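Local structure of endo-1,3-beta-glucanase, family GH16 (Zobellia galactanivorans, 4BPZ) at residues F58-K70 with P239-Y251. The protein probably hydrolyses internal beta-1,3-glucosidic bonds of glucans such as algal laminarin, through its calcium-binding family 16 glycoside hydrolase domain. The protein carries 1 engineered substitution. Numbering follows the deposited sequence.
With CA (calcium ion), chain E.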
ATOM      1  N   PHE A  58      -7.475  -8.078  10.821  1.00 11.80           N
ATOM      2  CA  PHE A  58      -8.662  -8.930  11.096  1.00 13.36           C
ATOM      3  C   PHE A  58      -9.800  -8.409  10.224  1.00 13.49           C
ATOM      4  O   PHE A  58      -9.834  -7.180   9.854  1.00 14.64           O
ATOM      5  CB  PHE A  58      -9.065  -8.929  12.612  1.00 14.78           C
ATOM      6  CG  PHE A  58      -9.244  -7.551  13.160  1.00 15.86           C
ATOM      7  CD1 PHE A  58      -8.168  -6.758  13.546  1.00 15.69           C
ATOM      8  CD2 PHE A  58     -10.521  -7.008  13.352  1.00 17.16           C
ATOM      9  CE1 PHE A  58      -8.342  -5.496  14.099  1.00 18.21           C
ATOM     10  CE2 PHE A  58     -10.698  -5.783  13.980  1.00 16.48           C
ATOM     11  CZ  PHE A  58      -9.585  -4.993  14.319  1.00 17.26           C
ATOM     12  N   VAL A  59     -10.761  -9.273   9.959  1.00 15.22           N
ATOM     13  CA  VAL A  59     -11.884  -8.905   9.134  1.00 14.37           C
ATOM     14  C   VAL A  59     -13.130  -9.139   9.982  1.00 16.97           C
ATOM     15  O   VAL A  59     -13.313 -10.204  10.619  1.00 17.91           O
ATOM     16  CB  VAL A  59     -11.978  -9.763   7.860  1.00 15.94           C
ATOM     17  CG1 VAL A  59     -13.108  -9.362   6.938  1.00 17.36           C
ATOM     18  CG2 VAL A  59     -10.627  -9.656   7.084  1.00 17.11           C
ATOM     19  N   SER A  60     -13.992  -8.132  10.022  1.00 16.76           N
ATOM     20  CA  SER A  60     -15.213  -8.259  10.830  1.00 18.37           C
ATOM     21  C   SER A  60     -16.152  -7.204  10.376  1.00 18.15           C
ATOM     22  O   SER A  60     -15.756  -6.122   9.865  1.00 18.33           O
ATOM     23  CB  SER A  60     -14.955  -8.016  12.320  1.00 19.34           C
ATOM     24  OG  SER A  60     -14.370  -6.738  12.588  1.00 19.66           O
ATOM     25  N   ASP A  61     -17.451  -7.466  10.523  1.00 22.93           N
ATOM     26  CA  ASP A  61     -18.439  -6.431  10.289  1.00 26.20           C
ATOM     27  C   ASP A  61     -18.368  -5.781   8.860  1.00 23.30           C
ATOM     28  O   ASP A  61     -18.598  -4.547   8.755  1.00 25.49           O
ATOM     29  CB  ASP A  61     -18.335  -5.392  11.457  1.00 31.58           C
ATOM     30  CG  ASP A  61     -19.461  -4.363  11.530  1.00 43.81           C
ATOM     31  OD1 ASP A  61     -20.632  -4.700  11.193  1.00 49.09           O
ATOM     32  OD2 ASP A  61     -19.172  -3.230  12.088  1.00 48.33           O
ATOM     33  N   GLY A  62     -17.958  -6.543   7.866  1.00 21.42           N
ATOM     34  CA  GLY A  62     -17.861  -6.092   6.489  1.00 19.46           C
ATOM     35  C   GLY A  62     -16.622  -5.321   6.099  1.00 18.78           C
ATOM     36  O   GLY A  62     -16.509  -4.900   4.943  1.00 18.68           O
ATOM     37  N   THR A  63     -15.594  -5.218   6.968  1.00 17.41           N
ATOM     38  CA  THR A  63     -14.420  -4.489   6.634  1.00 15.77           C
ATOM     39  C   THR A  63     -13.164  -5.182   7.156  1.00 14.20           C
ATOM     40  O   THR A  63     -13.157  -5.897   8.206  1.00 15.55           O
ATOM     41  CB  THR A  63     -14.413  -3.038   7.196  1.00 16.28           C
ATOM     42  OG1 THR A  63     -14.376  -3.068   8.610  1.00 17.53           O
ATOM     43  CG2 THR A  63     -15.573  -2.233   6.834  1.00 19.40           C
ATOM     44  N   LEU A  64     -12.059  -4.981   6.427  1.00 13.26           N
ATOM     45  CA  LEU A  64     -10.724  -5.331   6.901  1.00 12.90           C
ATOM     46  C   LEU A  64     -10.220  -4.223   7.782  1.00 13.11           C
ATOM     47  O   LEU A  64     -10.358  -3.038   7.461  1.00 13.40           O
ATOM     48  CB  LEU A  64      -9.792  -5.444   5.631  1.00 13.07           C
ATOM     49  CG  LEU A  64      -8.299  -5.504   5.952  1.00 12.60           C
ATOM     50  CD1 LEU A  64      -7.916  -6.808   6.636  1.00 14.44           C
ATOM     51  CD2 LEU A  64      -7.540  -5.349   4.658  1.00 14.72           C
ATOM     52  N   LYS A  65      -9.580  -4.593   8.899  1.00 12.77           N
ATOM     53  CA  LYS A  65      -8.821  -3.643   9.668  1.00 12.53           C
ATOM     54  C   LYS A  65      -7.383  -4.059   9.690  1.00 12.02           C
ATOM     55  O   LYS A  65      -7.054  -5.255   9.921  1.00 13.21           O
ATOM     56  CB  LYS A  65      -9.286  -3.628  11.154  1.00 14.11           C
ATOM     57  CG  LYS A  65     -10.634  -2.996  11.357  1.00 15.52           C
ATOM     58  CD  LYS A  65     -11.818  -3.904  11.008  1.00 16.72           C
ATOM     59  CE  LYS A  65     -13.089  -3.426  11.654  1.00 19.08           C
ATOM     60  NZ  LYS A  65     -14.223  -4.252  11.206  1.00 19.32           N
ATOM     61  N   ILE A  66      -6.480  -3.092   9.429  1.00 10.98           N
ATOM     62  CA  ILE A  66      -5.069  -3.226   9.762  1.00 11.04           C
ATOM     63  C   ILE A  66      -4.866  -2.322  10.984  1.00 11.45           C
ATOM     64  O   ILE A  66      -5.381  -1.193  11.018  1.00 11.66           O
ATOM     65  CB  ILE A  66      -4.143  -2.781   8.584  1.00 11.28           C
ATOM     66  CG1 ILE A  66      -4.404  -3.766   7.433  1.00 12.99           C
ATOM     67  CG2 ILE A  66      -2.706  -2.768   9.035  1.00 12.71           C
ATOM     68  CD1 ILE A  66      -3.742  -3.285   6.094  1.00 16.10           C
ATOM     69  N   ARG A  67      -4.182  -2.855  11.997  1.00 11.33           N
ATOM     70  CA  ARG A  67      -4.052  -2.146  13.296  1.00 10.73           C
ATOM     71  C   ARG A  67      -2.614  -2.096  13.660  1.00 11.22           C
ATOM     72  O   ARG A  67      -1.928  -3.125  13.778  1.00 11.84           O
ATOM     73  CB  ARG A  67      -4.911  -2.897  14.313  1.00 11.79           C
ATOM     74  CG  ARG A  67      -4.772  -2.300  15.743  1.00 11.23           C
ATOM     75  CD  ARG A  67      -5.850  -2.752  16.683  1.00 13.15           C
ATOM     76  NE  ARG A  67      -5.918  -4.220  16.738  1.00 12.53           N
ATOM     77  CZ  ARG A  67      -7.005  -4.937  17.061  1.00 11.54           C
ATOM     78  NH1 ARG A  67      -8.129  -4.305  17.439  1.00 12.86           N
ATOM     79  NH2 ARG A  67      -6.940  -6.261  16.975  1.00 12.90           N
ATOM     80  N   ALA A  68      -2.119  -0.858  13.867  1.00 10.74           N
ATOM     81  CA  ALA A  68      -0.769  -0.615  14.368  1.00 10.95           C
ATOM     82  C   ALA A  68      -0.851  -0.440  15.883  1.00 11.79           C
ATOM     83  O   ALA A  68      -1.777   0.228  16.376  1.00 13.00           O
ATOM     84  CB  ALA A  68      -0.213   0.625  13.742  1.00 12.92           C
ATOM     85  N   ILE A  69       0.121  -0.956  16.604  1.00 12.22           N
ATOM     86  CA  ILE A  69       0.075  -1.010  18.088  1.00 12.35           C
ATOM     87  C   ILE A  69       1.438  -0.705  18.619  1.00 12.64           C
ATOM     88  O   ILE A  69       2.457  -1.181  18.122  1.00 13.68           O
ATOM     89  CB  ILE A  69      -0.331  -2.393  18.591  1.00 13.30           C
ATOM     90  CG1 ILE A  69      -1.588  -2.935  17.937  1.00 14.57           C
ATOM     91  CG2 ILE A  69      -0.490  -2.384  20.099  1.00 15.31           C
ATOM     92  CD1 ILE A  69      -1.927  -4.359  18.287  1.00 16.92           C
ATOM     93  N   LYS A  70       1.501   0.125  19.687  1.00 13.09           N
ATOM     94  CA  LYS A  70       2.762   0.259  20.450  1.00 13.68           C
ATOM     95  C   LYS A  70       2.881  -0.985  21.302  1.00 14.88           C
ATOM     96  O   LYS A  70       2.070  -1.234  22.250  1.00 16.03           O
ATOM     97  CB  LYS A  70       2.715   1.527  21.321  1.00 15.78           C
ATOM     98  CG  LYS A  70       4.045   1.754  22.057  1.00 16.97           C
ATOM     99  CD  LYS A  70       4.048   3.092  22.734  1.00 18.76           C
ATOM    100  CE  LYS A  70       5.444   3.381  23.280  1.00 21.63           C
ATOM    101  NZ  LYS A  70       5.429   4.755  23.872  1.00 23.59           N
ATOM    102  N   PRO A 239       3.733  10.207  19.058  1.00 18.10           N
ATOM    103  CA  PRO A 239       3.516  10.631  20.464  1.00 19.29           C
ATOM    104  C   PRO A 239       3.796   9.522  21.430  1.00 18.20           C
ATOM    105  O   PRO A 239       3.532   8.352  21.186  1.00 16.45           O
ATOM    106  CB  PRO A 239       2.043  11.020  20.486  1.00 23.22           C
ATOM    107  CG  PRO A 239       1.731  11.418  19.103  1.00 26.72           C
ATOM    108  CD  PRO A 239       2.540  10.419  18.213  1.00 21.98           C
ATOM    109  N   GLU A 240       4.392   9.932  22.564  1.00 18.65           N
ATOM    110  CA  GLU A 240       4.693   8.968  23.603  1.00 19.91           C
ATOM    111  C   GLU A 240       3.432   8.193  24.076  1.00 18.96           C
ATOM    112  O   GLU A 240       3.540   7.016  24.412  1.00 23.08           O
ATOM    113  CB  GLU A 240       5.291   9.689  24.810  1.00 21.64           C
ATOM    114  CG  GLU A 240       5.602   8.708  25.950  1.00 28.32           C
ATOM    115  CD  GLU A 240       4.353   8.198  26.837  1.00 49.88           C
ATOM    116  OE1 GLU A 240       3.252   8.902  26.965  1.00 46.55           O
ATOM    117  OE2 GLU A 240       4.455   7.037  27.445  1.00 43.13           O
ATOM    118  N   ASN A 241       2.281   8.820  23.980  1.00 19.79           N
ATOM    119  CA  ASN A 241       1.052   8.219  24.413  1.00 21.90           C
ATOM    120  C   ASN A 241       0.400   7.303  23.420  1.00 19.08           C
ATOM    121  O   ASN A 241      -0.744   6.832  23.653  1.00 21.99           O
ATOM    122  CB  ASN A 241       0.075   9.294  24.974  1.00 23.53           C
ATOM    123  CG  ASN A 241      -0.667  10.164  23.838  1.00 32.35           C
ATOM    124  OD1 ASN A 241      -0.275  10.206  22.639  1.00 29.69           O
ATOM    125  ND2 ASN A 241      -1.790  10.850  24.238  1.00 32.37           N
ATOM    126  N   PHE A 242       0.989   7.078  22.235  1.00 19.12           N
ATOM    127  CA  PHE A 242       0.330   6.267  21.208  1.00 16.30           C
ATOM    128  C   PHE A 242       0.032   4.908  21.768  1.00 15.41           C
ATOM    129  O   PHE A 242       0.854   4.218  22.358  1.00 16.65           O
ATOM    130  CB  PHE A 242       1.288   6.159  20.032  1.00 17.16           C
ATOM    131  CG  PHE A 242       0.659   5.378  18.860  1.00 14.14           C
ATOM    132  CD1 PHE A 242      -0.094   6.015  17.955  1.00 15.48           C
ATOM    133  CD2 PHE A 242       0.781   4.015  18.743  1.00 14.68           C
ATOM    134  CE1 PHE A 242      -0.719   5.340  16.863  1.00 14.95           C
ATOM    135  CE2 PHE A 242       0.202   3.343  17.662  1.00 13.95           C
ATOM    136  CZ  PHE A 242      -0.562   3.970  16.761  1.00 13.62           C
ATOM    137  N   THR A 243      -1.202   4.476  21.523  1.00 14.57           N
ATOM    138  CA  THR A 243      -1.643   3.136  21.897  1.00 15.58           C
ATOM    139  C   THR A 243      -1.787   2.239  20.665  1.00 13.28           C
ATOM    140  O   THR A 243      -0.997   1.317  20.462  1.00 14.53           O
ATOM    141  CB  THR A 243      -2.983   3.173  22.655  1.00 16.67           C
ATOM    142  OG1 THR A 243      -3.915   3.997  21.943  1.00 17.24           O
ATOM    143  CG2 THR A 243      -2.787   3.731  24.056  1.00 21.30           C
ATOM    144  N   ASP A 244      -2.801   2.516  19.851  1.00 14.10           N
ATOM    145  CA  ASP A 244      -3.061   1.754  18.638  1.00 12.67           C
ATOM    146  C   ASP A 244      -3.887   2.601  17.703  1.00 13.35           C
ATOM    147  O   ASP A 244      -4.483   3.617  18.091  1.00 15.15           O
ATOM    148  CB  ASP A 244      -3.705   0.417  18.966  1.00 15.19           C
ATOM    149  CG  ASP A 244      -4.870   0.598  19.924  1.00 18.71           C
ATOM    150  OD1 ASP A 244      -5.875   1.170  19.570  1.00 20.69           O
ATOM    151  OD2 ASP A 244      -4.692   0.178  21.161  1.00 20.02           O
ATOM    152  N   ASP A 245      -3.957   2.216  16.419  1.00 13.44           N
ATOM    153  CA  ASP A 245      -4.851   2.879  15.469  1.00 13.92           C
ATOM    154  C   ASP A 245      -5.145   1.942  14.328  1.00 12.17           C
ATOM    155  O   ASP A 245      -4.352   0.994  14.070  1.00 13.85           O
ATOM    156  CB  ASP A 245      -4.272   4.183  14.920  1.00 14.41           C
ATOM    157  CG  ASP A 245      -5.314   5.185  14.537  1.00 16.00           C
ATOM    158  OD1 ASP A 245      -6.527   4.947  14.739  1.00 18.25           O
ATOM    159  OD2 ASP A 245      -4.915   6.246  14.009  1.00 18.49           O
ATOM    160  N   ILE A 246      -6.225   2.192  13.616  1.00 12.26           N
ATOM    161  CA  ILE A 246      -6.745   1.345  12.562  1.00 12.14           C
ATOM    162  C   ILE A 246      -6.836   2.039  11.223  1.00 12.00           C
ATOM    163  O   ILE A 246      -7.214   3.174  11.116  1.00 12.94           O
ATOM    164  CB  ILE A 246      -8.132   0.759  12.985  1.00 13.51           C
ATOM    165  CG1 ILE A 246      -7.941  -0.380  13.998  1.00 14.63           C
ATOM    166  CG2 ILE A 246      -8.978   0.291  11.801  1.00 14.87           C
ATOM    167  CD1 ILE A 246      -9.236  -0.817  14.731  1.00 16.73           C
ATOM    168  N   PHE A 247      -6.548   1.254  10.179  1.00 11.61           N
ATOM    169  CA  PHE A 247      -6.817   1.552   8.751  1.00 11.08           C
ATOM    170  C   PHE A 247      -7.912   0.585   8.326  1.00 10.72           C
ATOM    171  O   PHE A 247      -7.691  -0.629   8.411  1.00 12.26           O
ATOM    172  CB  PHE A 247      -5.505   1.268   8.033  1.00 11.69           C
ATOM    173  CG  PHE A 247      -5.428   1.527   6.545  1.00 11.48           C
ATOM    174  CD1 PHE A 247      -6.396   2.202   5.826  1.00 12.07           C
ATOM    175  CD2 PHE A 247      -4.307   1.050   5.860  1.00 11.88           C
ATOM    176  CE1 PHE A 247      -6.252   2.384   4.454  1.00 13.06           C
ATOM    177  CE2 PHE A 247      -4.164   1.239   4.515  1.00 12.48           C
ATOM    178  CZ  PHE A 247      -5.116   1.928   3.832  1.00 13.45           C
ATOM    179  N   GLU A 248      -9.086   1.079   8.026  1.00 12.24           N
ATOM    180  CA  GLU A 248     -10.252   0.260   7.799  1.00 12.49           C
ATOM    181  C   GLU A 248     -10.615   0.297   6.324  1.00 12.79           C
ATOM    182  O   GLU A 248     -10.851   1.356   5.746  1.00 14.25           O
ATOM    183  CB  GLU A 248     -11.419   0.784   8.629  1.00 15.08           C
ATOM    184  CG  GLU A 248     -12.595  -0.131   8.522  1.00 17.25           C
ATOM    185  CD  GLU A 248     -13.803   0.269   9.340  1.00 21.46           C
ATOM    186  OE1 GLU A 248     -13.885   1.435   9.743  1.00 23.77           O
ATOM    187  OE2 GLU A 248     -14.679  -0.577   9.553  1.00 21.57           O
ATOM    188  N   ILE A 249     -10.673  -0.888   5.720  1.00 13.40           N
ATOM    189  CA  ILE A 249     -10.892  -1.016   4.268  1.00 13.73           C
ATOM    190  C   ILE A 249     -12.181  -1.786   4.028  1.00 12.96           C
ATOM    191  O   ILE A 249     -12.342  -2.950   4.407  1.00 13.82           O
ATOM    192  CB  ILE A 249      -9.645  -1.731   3.635  1.00 13.71           C
ATOM    193  CG1 ILE A 249      -8.458  -0.805   3.788  1.00 14.91           C
ATOM    194  CG2 ILE A 249      -9.957  -2.048   2.191  1.00 13.84           C
ATOM    195  CD1 ILE A 249      -7.209  -1.481   3.545  1.00 21.97           C
ATOM    196  N   ASP A 250     -13.147  -1.133   3.409  1.00 13.43           N
ATOM    197  CA  ASP A 250     -14.446  -1.760   3.088  1.00 14.03           C
ATOM    198  C   ASP A 250     -14.318  -2.769   1.961  1.00 14.18           C
ATOM    199  O   ASP A 250     -14.900  -3.856   1.994  1.00 14.28           O
ATOM    200  CB  ASP A 250     -15.432  -0.627   2.759  1.00 14.91           C
ATOM    201  CG  ASP A 250     -16.832  -1.138   2.525  1.00 17.65           C
ATOM    202  OD1 ASP A 250     -17.213  -2.216   3.033  1.00 17.56           O
ATOM    203  OD2 ASP A 250     -17.569  -0.413   1.808  1.00 19.35           O
ATOM    204  N   TYR A 251     -13.543  -2.441   0.917  1.00 12.71           N
ATOM    205  CA  TYR A 251     -13.386  -3.367  -0.165  1.00 13.24           C
ATOM    206  C   TYR A 251     -12.122  -2.957  -0.989  1.00 11.72           C
ATOM    207  O   TYR A 251     -11.708  -1.806  -0.962  1.00 12.38           O
ATOM    208  CB  TYR A 251     -14.595  -3.387  -1.153  1.00 13.50           C
ATOM    209  CG  TYR A 251     -15.031  -2.100  -1.752  1.00 13.99           C
ATOM    210  CD1 TYR A 251     -14.299  -1.463  -2.759  1.00 14.18           C
ATOM    211  CD2 TYR A 251     -16.233  -1.483  -1.328  1.00 15.04           C
ATOM    212  CE1 TYR A 251     -14.746  -0.312  -3.386  1.00 14.69           C
ATOM    213  CE2 TYR A 251     -16.679  -0.324  -1.926  1.00 16.56           C
ATOM    214  CZ  TYR A 251     -15.971   0.264  -2.958  1.00 16.07           C
ATOM    215  OH  TYR A 251     -16.416   1.426  -3.485  1.00 19.05           O
TER
HETATM  216 CA    CA E 400     -17.073  -4.571   2.780  0.80 16.49          CA
HETATM  217  O   HOH W   1       5.087   6.090  21.418  1.00 22.54           O
HETATM  218  O   HOH W   2      -0.295  -0.089  23.106  1.00 30.42           O
HETATM  219  O   HOH W   3       3.555   4.527  26.175  1.00 35.27           O
HETATM  220  O   HOH W   4     -18.066  -4.273   0.622  1.00 17.92           O
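L64, I66 and A68 pair antiparallel with I249, F247 and D245, each pair closed by two backbone hydrogen bonds. K70 N adds a bond to T243 O. Both strands belong to the family 16 beta-sandwich.

L64, I66, F247 and I249 face the buried interior. L64 CD2 meets I249 CD1 at 4.0 Å, and I66 and F247 pack together at CB, with L226 and I228 of strand 222-230 beyond.

The other side is mixed. K65 CG, anti to the carbonyl carbon (chi1 -72°), lies 3.7 Å from I246 CG2. The chain then bends at chi2 and carries NZ to T63 OG1, at 2.9 Å. T63 OG1 donates in turn to the anti lone pair of E248 OE2 at 2.7 Å. With an alanine here instead of T63, E248 OE2 would probably lose this donor and K65 NZ one of its acceptors.

At the far end the extended K70 chain runs past F242 O, and NZ donates to E240 O at 3.0 Å. Water links NZ to E240 OE2.

Calcium joins the segments through G62 O (2.3 Å) and through D250 O and OD1. E18, E20 and water complete the site. R101 salt-bridges D250 OD2. The metal thus ties the 60-63 turn to the corner at D250.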